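Hydrolase, alpha/beta hydrolase FOLD family (Staphylococcus aureus, PDB 2XMZ) probably catalyses the elimination step of menaquinone biosynthesis that yields 2-succinyl-6-hydroxy-2,4-cyclohexadiene-1-carboxylate, as a lyase built on an alpha/beta hydrolase fold. Local coordinates at residues 97-102 with 197-202; 201-206 with 230-235. One frame throughout, in Å; residues are numbered along the deposited sequence.

Interaction 1: residues 97-102 with 197-202; sequences ALYYAI and PNLWPR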
ATOM      1  N   ALA A  97       0.212  -6.326   0.748  1.00 18.74           N
ATOM      2  CA  ALA A  97      -0.584  -7.039  -0.248  1.00 19.78           C
ATOM      3  C   ALA A  97       0.205  -8.186  -0.856  1.00 20.73           C
ATOM      4  O   ALA A  97      -0.334  -9.272  -1.107  1.00 22.55           O
ATOM      5  CB  ALA A  97      -1.109  -6.086  -1.342  1.00 19.90           C
ATOM      6  N   LEU A  98       1.501  -7.979  -1.079  1.00 21.23           N
ATOM      7  CA  LEU A  98       2.331  -9.094  -1.581  1.00 21.60           C
ATOM      8  C   LEU A  98       2.413 -10.220  -0.554  1.00 22.09           C
ATOM      9  O   LEU A  98       2.243 -11.393  -0.890  1.00 22.30           O
ATOM     10  CB  LEU A  98       3.749  -8.592  -1.905  1.00 21.57           C
ATOM     11  CG  LEU A  98       3.917  -7.968  -3.295  1.00 22.63           C
ATOM     12  CD1 LEU A  98       5.248  -7.215  -3.372  1.00 23.22           C
ATOM     13  CD2 LEU A  98       3.879  -9.021  -4.351  1.00 20.86           C
ATOM     14  N   TYR A  99       2.632  -9.858   0.717  1.00 21.58           N
ATOM     15  CA  TYR A  99       2.708 -10.854   1.777  1.00 22.56           C
ATOM     16  C   TYR A  99       1.404 -11.614   1.838  1.00 22.65           C
ATOM     17  O   TYR A  99       1.386 -12.862   1.984  1.00 23.93           O
ATOM     18  CB  TYR A  99       3.043 -10.215   3.138  1.00 22.52           C
ATOM     19  CG  TYR A  99       3.333 -11.251   4.201  1.00 23.16           C
ATOM     20  CD1 TYR A  99       4.628 -11.688   4.428  1.00 22.00           C
ATOM     21  CD2 TYR A  99       2.305 -11.813   4.955  1.00 24.44           C
ATOM     22  CE1 TYR A  99       4.918 -12.655   5.400  1.00 26.72           C
ATOM     23  CE2 TYR A  99       2.579 -12.800   5.937  1.00 25.88           C
ATOM     24  CZ  TYR A  99       3.888 -13.209   6.141  1.00 26.05           C
ATOM     25  OH  TYR A  99       4.184 -14.162   7.090  1.00 28.74           O
ATOM     26  N   TYR A 100       0.306 -10.883   1.698  1.00 21.42           N
ATOM     27  CA  TYR A 100      -0.986 -11.492   1.792  1.00 21.43           C
ATOM     28  C   TYR A 100      -1.282 -12.392   0.599  1.00 21.18           C
ATOM     29  O   TYR A 100      -1.861 -13.452   0.781  1.00 21.32           O
ATOM     30  CB  TYR A 100      -2.120 -10.476   1.971  1.00 20.56           C
ATOM     31  CG  TYR A 100      -3.362 -11.169   2.460  1.00 23.12           C
ATOM     32  CD1 TYR A 100      -3.572 -11.381   3.829  1.00 23.80           C
ATOM     33  CD2 TYR A 100      -4.310 -11.675   1.556  1.00 24.74           C
ATOM     34  CE1 TYR A 100      -4.713 -12.044   4.275  1.00 23.70           C
ATOM     35  CE2 TYR A 100      -5.433 -12.319   1.985  1.00 25.26           C
ATOM     36  CZ  TYR A 100      -5.625 -12.512   3.356  1.00 26.00           C
ATOM     37  OH  TYR A 100      -6.749 -13.168   3.778  1.00 27.67           O
ATOM     38  N   ALA A 101      -0.893 -11.969  -0.601  1.00 20.71           N
ATOM     39  CA  ALA A 101      -1.070 -12.800  -1.806  1.00 21.93           C
ATOM     40  C   ALA A 101      -0.378 -14.139  -1.662  1.00 22.90           C
ATOM     41  O   ALA A 101      -0.836 -15.131  -2.219  1.00 22.41           O
ATOM     42  CB  ALA A 101      -0.558 -12.078  -3.074  1.00 21.08           C
ATOM     43  N   ILE A 102       0.748 -14.148  -0.939  1.00 23.01           N
ATOM     44  CA  ILE A 102       1.562 -15.353  -0.756  1.00 23.47           C
ATOM     45  C   ILE A 102       1.152 -16.189   0.466  1.00 24.51           C
ATOM     46  O   ILE A 102       1.192 -17.420   0.427  1.00 24.86           O
ATOM     47  CB  ILE A 102       3.057 -14.953  -0.618  1.00 23.53           C
ATOM     48  CG1 ILE A 102       3.557 -14.350  -1.936  1.00 24.38           C
ATOM     49  CG2 ILE A 102       3.933 -16.139  -0.188  1.00 22.96           C
ATOM     50  CD1 ILE A 102       4.822 -13.494  -1.805  1.00 22.76           C
ATOM     51  N   PRO A 197      10.121 -10.264   5.573  1.00 28.03           N
ATOM     52  CA  PRO A 197      10.881 -11.306   4.897  1.00 28.87           C
ATOM     53  C   PRO A 197      11.077 -10.956   3.428  1.00 28.07           C
ATOM     54  O   PRO A 197      10.254 -10.246   2.829  1.00 26.69           O
ATOM     55  CB  PRO A 197       9.983 -12.543   5.020  1.00 29.40           C
ATOM     56  CG  PRO A 197       9.017 -12.229   6.128  1.00 29.49           C
ATOM     57  CD  PRO A 197       8.791 -10.749   5.981  1.00 28.75           C
ATOM     58  N   ASN A 198      12.174 -11.438   2.869  1.00 28.80           N
ATOM     59  CA  ASN A 198      12.476 -11.280   1.447  1.00 29.11           C
ATOM     60  C   ASN A 198      11.497 -12.133   0.631  1.00 28.51           C
ATOM     61  O   ASN A 198      11.671 -13.354   0.519  1.00 29.05           O
ATOM     62  CB  ASN A 198      13.923 -11.729   1.183  1.00 29.91           C
ATOM     63  CG  ASN A 198      14.221 -11.932  -0.292  1.00 30.24           C
ATOM     64  OD1 ASN A 198      13.588 -11.328  -1.151  1.00 29.99           O
ATOM     65  ND2 ASN A 198      15.206 -12.773  -0.585  1.00 31.99           N
ATOM     66  N   LEU A 199      10.489 -11.489   0.047  1.00 27.63           N
ATOM     67  CA  LEU A 199       9.438 -12.219  -0.698  1.00 26.63           C
ATOM     68  C   LEU A 199       9.778 -12.427  -2.175  1.00 27.04           C
ATOM     69  O   LEU A 199       8.976 -12.989  -2.941  1.00 26.96           O
ATOM     70  CB  LEU A 199       8.082 -11.523  -0.546  1.00 26.09           C
ATOM     71  CG  LEU A 199       7.505 -11.417   0.869  1.00 26.13           C
ATOM     72  CD1 LEU A 199       6.172 -10.675   0.796  1.00 27.55           C
ATOM     73  CD2 LEU A 199       7.313 -12.785   1.505  1.00 26.64           C
ATOM     74  N   TRP A 200      10.969 -11.976  -2.571  1.00 26.37           N
ATOM     75  CA  TRP A 200      11.425 -12.097  -3.954  1.00 26.19           C
ATOM     76  C   TRP A 200      11.323 -13.538  -4.488  1.00 27.31           C
ATOM     77  O   TRP A 200      10.770 -13.746  -5.561  1.00 27.73           O
ATOM     78  CB  TRP A 200      12.844 -11.526  -4.114  1.00 26.48           C
ATOM     79  CG  TRP A 200      12.850 -10.019  -4.172  1.00 23.84           C
ATOM     80  CD1 TRP A 200      13.139  -9.159  -3.147  1.00 23.44           C
ATOM     81  CD2 TRP A 200      12.518  -9.199  -5.304  1.00 24.54           C
ATOM     82  NE1 TRP A 200      13.038  -7.853  -3.580  1.00 25.11           N
ATOM     83  CE2 TRP A 200      12.649  -7.849  -4.897  1.00 25.38           C
ATOM     84  CE3 TRP A 200      12.115  -9.471  -6.621  1.00 23.95           C
ATOM     85  CZ2 TRP A 200      12.398  -6.775  -5.763  1.00 24.60           C
ATOM     86  CZ3 TRP A 200      11.864  -8.401  -7.478  1.00 24.86           C
ATOM     87  CH2 TRP A 200      12.018  -7.078  -7.051  1.00 24.73           C
ATOM     88  N   PRO A 201      11.826 -14.539  -3.729  1.00 28.14           N
ATOM     89  CA  PRO A 201      11.749 -15.928  -4.215  1.00 29.25           C
ATOM     90  C   PRO A 201      10.350 -16.581  -4.147  1.00 28.64           C
ATOM     91  O   PRO A 201      10.161 -17.658  -4.693  1.00 29.51           O
ATOM     92  CB  PRO A 201      12.750 -16.674  -3.327  1.00 30.15           C
ATOM     93  CG  PRO A 201      12.838 -15.879  -2.088  1.00 30.22           C
ATOM     94  CD  PRO A 201      12.573 -14.445  -2.456  1.00 28.59           C
ATOM     95  N   ARG A 202       9.386 -15.910  -3.517  1.00 28.09           N
ATOM     96  CA  ARG A 202       8.007 -16.410  -3.413  1.00 27.87           C
ATOM     97  C   ARG A 202       7.056 -15.710  -4.393  1.00 26.66           C
ATOM     98  O   ARG A 202       5.891 -16.045  -4.451  1.00 26.46           O
ATOM     99  CB  ARG A 202       7.483 -16.273  -1.966  1.00 27.95           C
ATOM    100  CG  ARG A 202       8.126 -17.248  -0.940  1.00 31.75           C
ATOM    101  CD  ARG A 202       7.087 -17.704   0.111  1.00 35.91           C
ATOM    102  NE  ARG A 202       7.666 -18.442   1.236  1.00 39.52           N
ATOM    103  CZ  ARG A 202       7.891 -19.758   1.259  1.00 42.13           C
ATOM    104  NH1 ARG A 202       8.422 -20.318   2.344  1.00 44.02           N
ATOM    105  NH2 ARG A 202       7.590 -20.527   0.205  1.00 43.10           N
TER
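In this alpha/beta hydrolase fold, helix 92-103 follows strand 84-90 through a turn with the GxSxG pattern of a nucleophile elbow, and its later turns, at Leu-98, Tyr-99 and Ile-102, meet the loop that leads to strand 210-215. Leu-199 gives the loop its largest share of the contact surface. Its CD1 methyl reaches the helix backbone itself, 3.6 Å from Tyr-99 CA, while CB lies 4.0 Å from Ile-102 CD1. Tyr-99 has CG beside its carbonyl carbon (chi1 -171°), and from there its side chain crosses Leu-199 at about a right angle; its ring edge meets Pro-197, CE1 to CG 4.2 Å, near the ring plane. One turn on, Ile-102 sits against the aliphatic part of Arg-202: Ile-102 CG2 is 3.5 Å from Arg-202 CD, and the guanidinium continues past it to a salt bridge with Glu-205. An Asx turn, in which Trp-200 N donates to Asn-198 OD1 (3.0 Å) from above the carbonyl plane, and the backbone bond from Arg-202 N to Leu-199 O shape the loop. No hydrogen bond crosses between the segments; helix and loop are therefore held here by the fit of apolar surfaces, with the arginine's charge carried away to Glu-205.

Interaction 2: residues 201-206 with 230-235; sequences PRLKEI and NLIPNS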
ATOM      1  N   PRO A 201      11.826 -14.539  -3.729  1.00 28.14           N
ATOM      2  CA  PRO A 201      11.749 -15.928  -4.215  1.00 29.25           C
ATOM      3  C   PRO A 201      10.350 -16.581  -4.147  1.00 28.64           C
ATOM      4  O   PRO A 201      10.161 -17.658  -4.693  1.00 29.51           O
ATOM      5  CB  PRO A 201      12.750 -16.674  -3.327  1.00 30.15           C
ATOM      6  CG  PRO A 201      12.838 -15.879  -2.088  1.00 30.22           C
ATOM      7  CD  PRO A 201      12.573 -14.445  -2.456  1.00 28.59           C
ATOM      8  N   ARG A 202       9.386 -15.910  -3.517  1.00 28.09           N
ATOM      9  CA  ARG A 202       8.007 -16.410  -3.413  1.00 27.87           C
ATOM     10  C   ARG A 202       7.056 -15.710  -4.393  1.00 26.66           C
ATOM     11  O   ARG A 202       5.891 -16.045  -4.451  1.00 26.46           O
ATOM     12  CB  ARG A 202       7.483 -16.273  -1.966  1.00 27.95           C
ATOM     13  CG  ARG A 202       8.126 -17.248  -0.940  1.00 31.75           C
ATOM     14  CD  ARG A 202       7.087 -17.704   0.111  1.00 35.91           C
ATOM     15  NE  ARG A 202       7.666 -18.442   1.236  1.00 39.52           N
ATOM     16  CZ  ARG A 202       7.891 -19.758   1.259  1.00 42.13           C
ATOM     17  NH1 ARG A 202       8.422 -20.318   2.344  1.00 44.02           N
ATOM     18  NH2 ARG A 202       7.590 -20.527   0.205  1.00 43.10           N
ATOM     19  N   LEU A 203       7.549 -14.726  -5.155  1.00 25.94           N
ATOM     20  CA  LEU A 203       6.710 -14.024  -6.157  1.00 24.66           C
ATOM     21  C   LEU A 203       6.111 -14.949  -7.210  1.00 25.50           C
ATOM     22  O   LEU A 203       4.993 -14.709  -7.690  1.00 24.99           O
ATOM     23  CB  LEU A 203       7.500 -12.915  -6.874  1.00 23.87           C
ATOM     24  CG  LEU A 203       7.910 -11.713  -6.021  1.00 24.69           C
ATOM     25  CD1 LEU A 203       8.585 -10.668  -6.907  1.00 22.89           C
ATOM     26  CD2 LEU A 203       6.695 -11.128  -5.246  1.00 21.40           C
ATOM     27  N   LYS A 204       6.871 -15.982  -7.585  1.00 25.83           N
ATOM     28  CA  LYS A 204       6.411 -16.973  -8.542  1.00 27.16           C
ATOM     29  C   LYS A 204       5.221 -17.788  -8.029  1.00 26.88           C
ATOM     30  O   LYS A 204       4.526 -18.410  -8.811  1.00 27.43           O
ATOM     31  CB  LYS A 204       7.551 -17.905  -9.004  1.00 28.99           C
ATOM     32  CG  LYS A 204       8.191 -18.740  -7.918  1.00 30.53           C
ATOM     33  CD  LYS A 204       9.350 -19.534  -8.507  1.00 34.58           C
ATOM     34  CE  LYS A 204      10.448 -19.730  -7.508  1.00 38.50           C
ATOM     35  NZ  LYS A 204       9.992 -20.544  -6.352  1.00 43.75           N
ATOM     36  N   GLU A 205       4.973 -17.746  -6.722  1.00 25.59           N
ATOM     37  CA  GLU A 205       3.849 -18.458  -6.148  1.00 25.62           C
ATOM     38  C   GLU A 205       2.549 -17.719  -6.398  1.00 24.95           C
ATOM     39  O   GLU A 205       1.493 -18.294  -6.276  1.00 25.38           O
ATOM     40  CB  GLU A 205       4.033 -18.626  -4.643  1.00 25.19           C
ATOM     41  CG  GLU A 205       5.392 -19.184  -4.248  1.00 26.39           C
ATOM     42  CD  GLU A 205       5.420 -19.581  -2.791  1.00 27.16           C
ATOM     43  OE1 GLU A 205       6.487 -19.997  -2.306  1.00 29.39           O
ATOM     44  OE2 GLU A 205       4.371 -19.453  -2.126  1.00 28.20           O
ATOM     45  N   ILE A 206       2.624 -16.441  -6.740  1.00 24.17           N
ATOM     46  CA  ILE A 206       1.421 -15.619  -6.897  1.00 24.34           C
ATOM     47  C   ILE A 206       0.849 -15.912  -8.274  1.00 25.05           C
ATOM     48  O   ILE A 206       1.413 -15.481  -9.255  1.00 25.50           O
ATOM     49  CB  ILE A 206       1.763 -14.093  -6.763  1.00 22.11           C
ATOM     50  CG1 ILE A 206       2.310 -13.785  -5.372  1.00 23.13           C
ATOM     51  CG2 ILE A 206       0.523 -13.207  -7.058  1.00 21.85           C
ATOM     52  CD1 ILE A 206       2.749 -12.349  -5.243  1.00 19.00           C
ATOM     53  N   ASN A 230       8.565  -9.693 -13.968  1.00 26.89           N
ATOM     54  CA  ASN A 230       9.260 -10.849 -14.526  1.00 28.79           C
ATOM     55  C   ASN A 230       8.959 -12.135 -13.790  1.00 27.74           C
ATOM     56  O   ASN A 230       8.998 -13.216 -14.375  1.00 28.20           O
ATOM     57  CB  ASN A 230      10.784 -10.656 -14.464  1.00 30.07           C
ATOM     58  CG  ASN A 230      11.309  -9.719 -15.516  1.00 35.68           C
ATOM     59  OD1 ASN A 230      10.657  -9.472 -16.534  1.00 40.79           O
ATOM     60  ND2 ASN A 230      12.521  -9.200 -15.289  1.00 37.49           N
ATOM     61  N   LEU A 231       8.718 -12.010 -12.486  1.00 26.24           N
ATOM     62  CA  LEU A 231       8.679 -13.150 -11.578  1.00 25.81           C
ATOM     63  C   LEU A 231       7.261 -13.606 -11.241  1.00 24.82           C
ATOM     64  O   LEU A 231       7.043 -14.774 -10.953  1.00 24.51           O
ATOM     65  CB  LEU A 231       9.443 -12.819 -10.284  1.00 25.20           C
ATOM     66  CG  LEU A 231      10.986 -12.793 -10.467  1.00 27.31           C
ATOM     67  CD1 LEU A 231      11.708 -12.268  -9.214  1.00 27.41           C
ATOM     68  CD2 LEU A 231      11.522 -14.161 -10.878  1.00 28.23           C
ATOM     69  N   ILE A 232       6.324 -12.668 -11.241  1.00 23.51           N
ATOM     70  CA  ILE A 232       4.896 -12.984 -11.035  1.00 23.44           C
ATOM     71  C   ILE A 232       4.362 -13.427 -12.399  1.00 24.50           C
ATOM     72  O   ILE A 232       4.399 -12.646 -13.350  1.00 24.27           O
ATOM     73  CB  ILE A 232       4.129 -11.764 -10.470  1.00 21.67           C
ATOM     74  CG1 ILE A 232       4.732 -11.348  -9.125  1.00 21.57           C
ATOM     75  CG2 ILE A 232       2.602 -12.046 -10.385  1.00 22.99           C
ATOM     76  CD1 ILE A 232       4.089 -10.101  -8.507  1.00 20.61           C
ATOM     77  N   PRO A 233       3.916 -14.701 -12.516  1.00 26.32           N
ATOM     78  CA  PRO A 233       3.692 -15.262 -13.854  1.00 28.02           C
ATOM     79  C   PRO A 233       2.570 -14.610 -14.684  1.00 28.74           C
ATOM     80  O   PRO A 233       2.722 -14.480 -15.903  1.00 27.85           O
ATOM     81  CB  PRO A 233       3.360 -16.736 -13.571  1.00 29.53           C
ATOM     82  CG  PRO A 233       2.929 -16.771 -12.166  1.00 27.37           C
ATOM     83  CD  PRO A 233       3.711 -15.713 -11.465  1.00 26.14           C
ATOM     84  N   ASN A 234       1.457 -14.229 -14.044  1.00 28.14           N
ATOM     85  CA  ASN A 234       0.358 -13.524 -14.749  1.00 29.52           C
ATOM     86  C   ASN A 234       0.288 -12.047 -14.346  1.00 29.37           C
ATOM     87  O   ASN A 234      -0.655 -11.610 -13.678  1.00 29.70           O
ATOM     88  CB  ASN A 234      -0.957 -14.254 -14.480  0.50 29.73           C
ATOM     89  CG  ASN A 234      -0.849 -15.734 -14.760  0.50 29.15           C
ATOM     90  OD1 ASN A 234      -0.667 -16.145 -15.907  0.50 30.72           O
ATOM     91  ND2 ASN A 234      -0.925 -16.544 -13.711  0.50 25.49           N
ATOM     92  N   SER A 235       1.319 -11.284 -14.724  1.00 29.30           N
ATOM     93  CA  SER A 235       1.455  -9.886 -14.280  1.00 28.66           C
ATOM     94  C   SER A 235       1.464  -8.953 -15.493  1.00 29.50           C
ATOM     95  O   SER A 235       1.881  -9.353 -16.568  1.00 29.95           O
ATOM     96  CB  SER A 235       2.758  -9.704 -13.498  1.00 27.11           C
ATOM     97  OG  SER A 235       3.863 -10.007 -14.334  1.00 31.01           O
TER
HETATM   98  O   HOH W   1       0.349 -14.217 -11.422  1.00 16.95           O
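Leu-203 overlaps two consecutive residues, its CB standing 3.9 Å from Leu-231 CB and equally close to Ile-232 CG1. This is where the loop before strand 210-215 of the alpha/beta hydrolase sheet packs against the end of helix 219-231 and the turn into strand 235-240, at one edge of the sheet. The Leu-203 and Leu-231 side chains cross at about a right angle. Further along, Ile-206 and Ile-232 meet through their branches, CG2 to CG2 at 4.1 Å. In both isoleucines CG1 lies beside the backbone N (chi1 -62° in Ile-206, -60° in Ile-232), which puts CG2 anti to it, and the longer CG1 arms end in CD1 methyls that also approach each other. The backbones come closest at Lys-204, whose CA makes a CA-H...O contact with Leu-231 O, 3.3 Å, at 136° at the hydrogen. The lysine chain itself leads away and folds back, giving NZ a weak bond to Pro-201 O. Pro-233 brings CD to 3.2 Å from Ile-206 O. Ile-206 O accepts a hydrogen bond from a water whose oxygen is 2.7 Å away, and the same water accepts the N-H of Asn-234, its oxygen 2.8 Å from Asn-234 N.

In the fold
The segments of both interactions share Pro-201 and Arg-202, and the two centres lie about 9 Å apart: the loop before strand 210-215 meets helix 92-103 in interaction 1 and the end of helix 219-231 in interaction 2. Both combine buried leucines or isoleucines with exposed residues at the margin. Their buried parts join, since Leu-98 CD2 lies 3.6 Å from both Ile-206 CD1 and Leu-203 CD2. A second join is Trp-200 CE3 against Leu-231 CD1, 3.8 Å. Interaction 1, about 13 Å from the chain centre, is side chain against helix, without a polar link. Interaction 2, about 18 Å out, brings backbones closer, adding a CA-H...O contact and a water bridge.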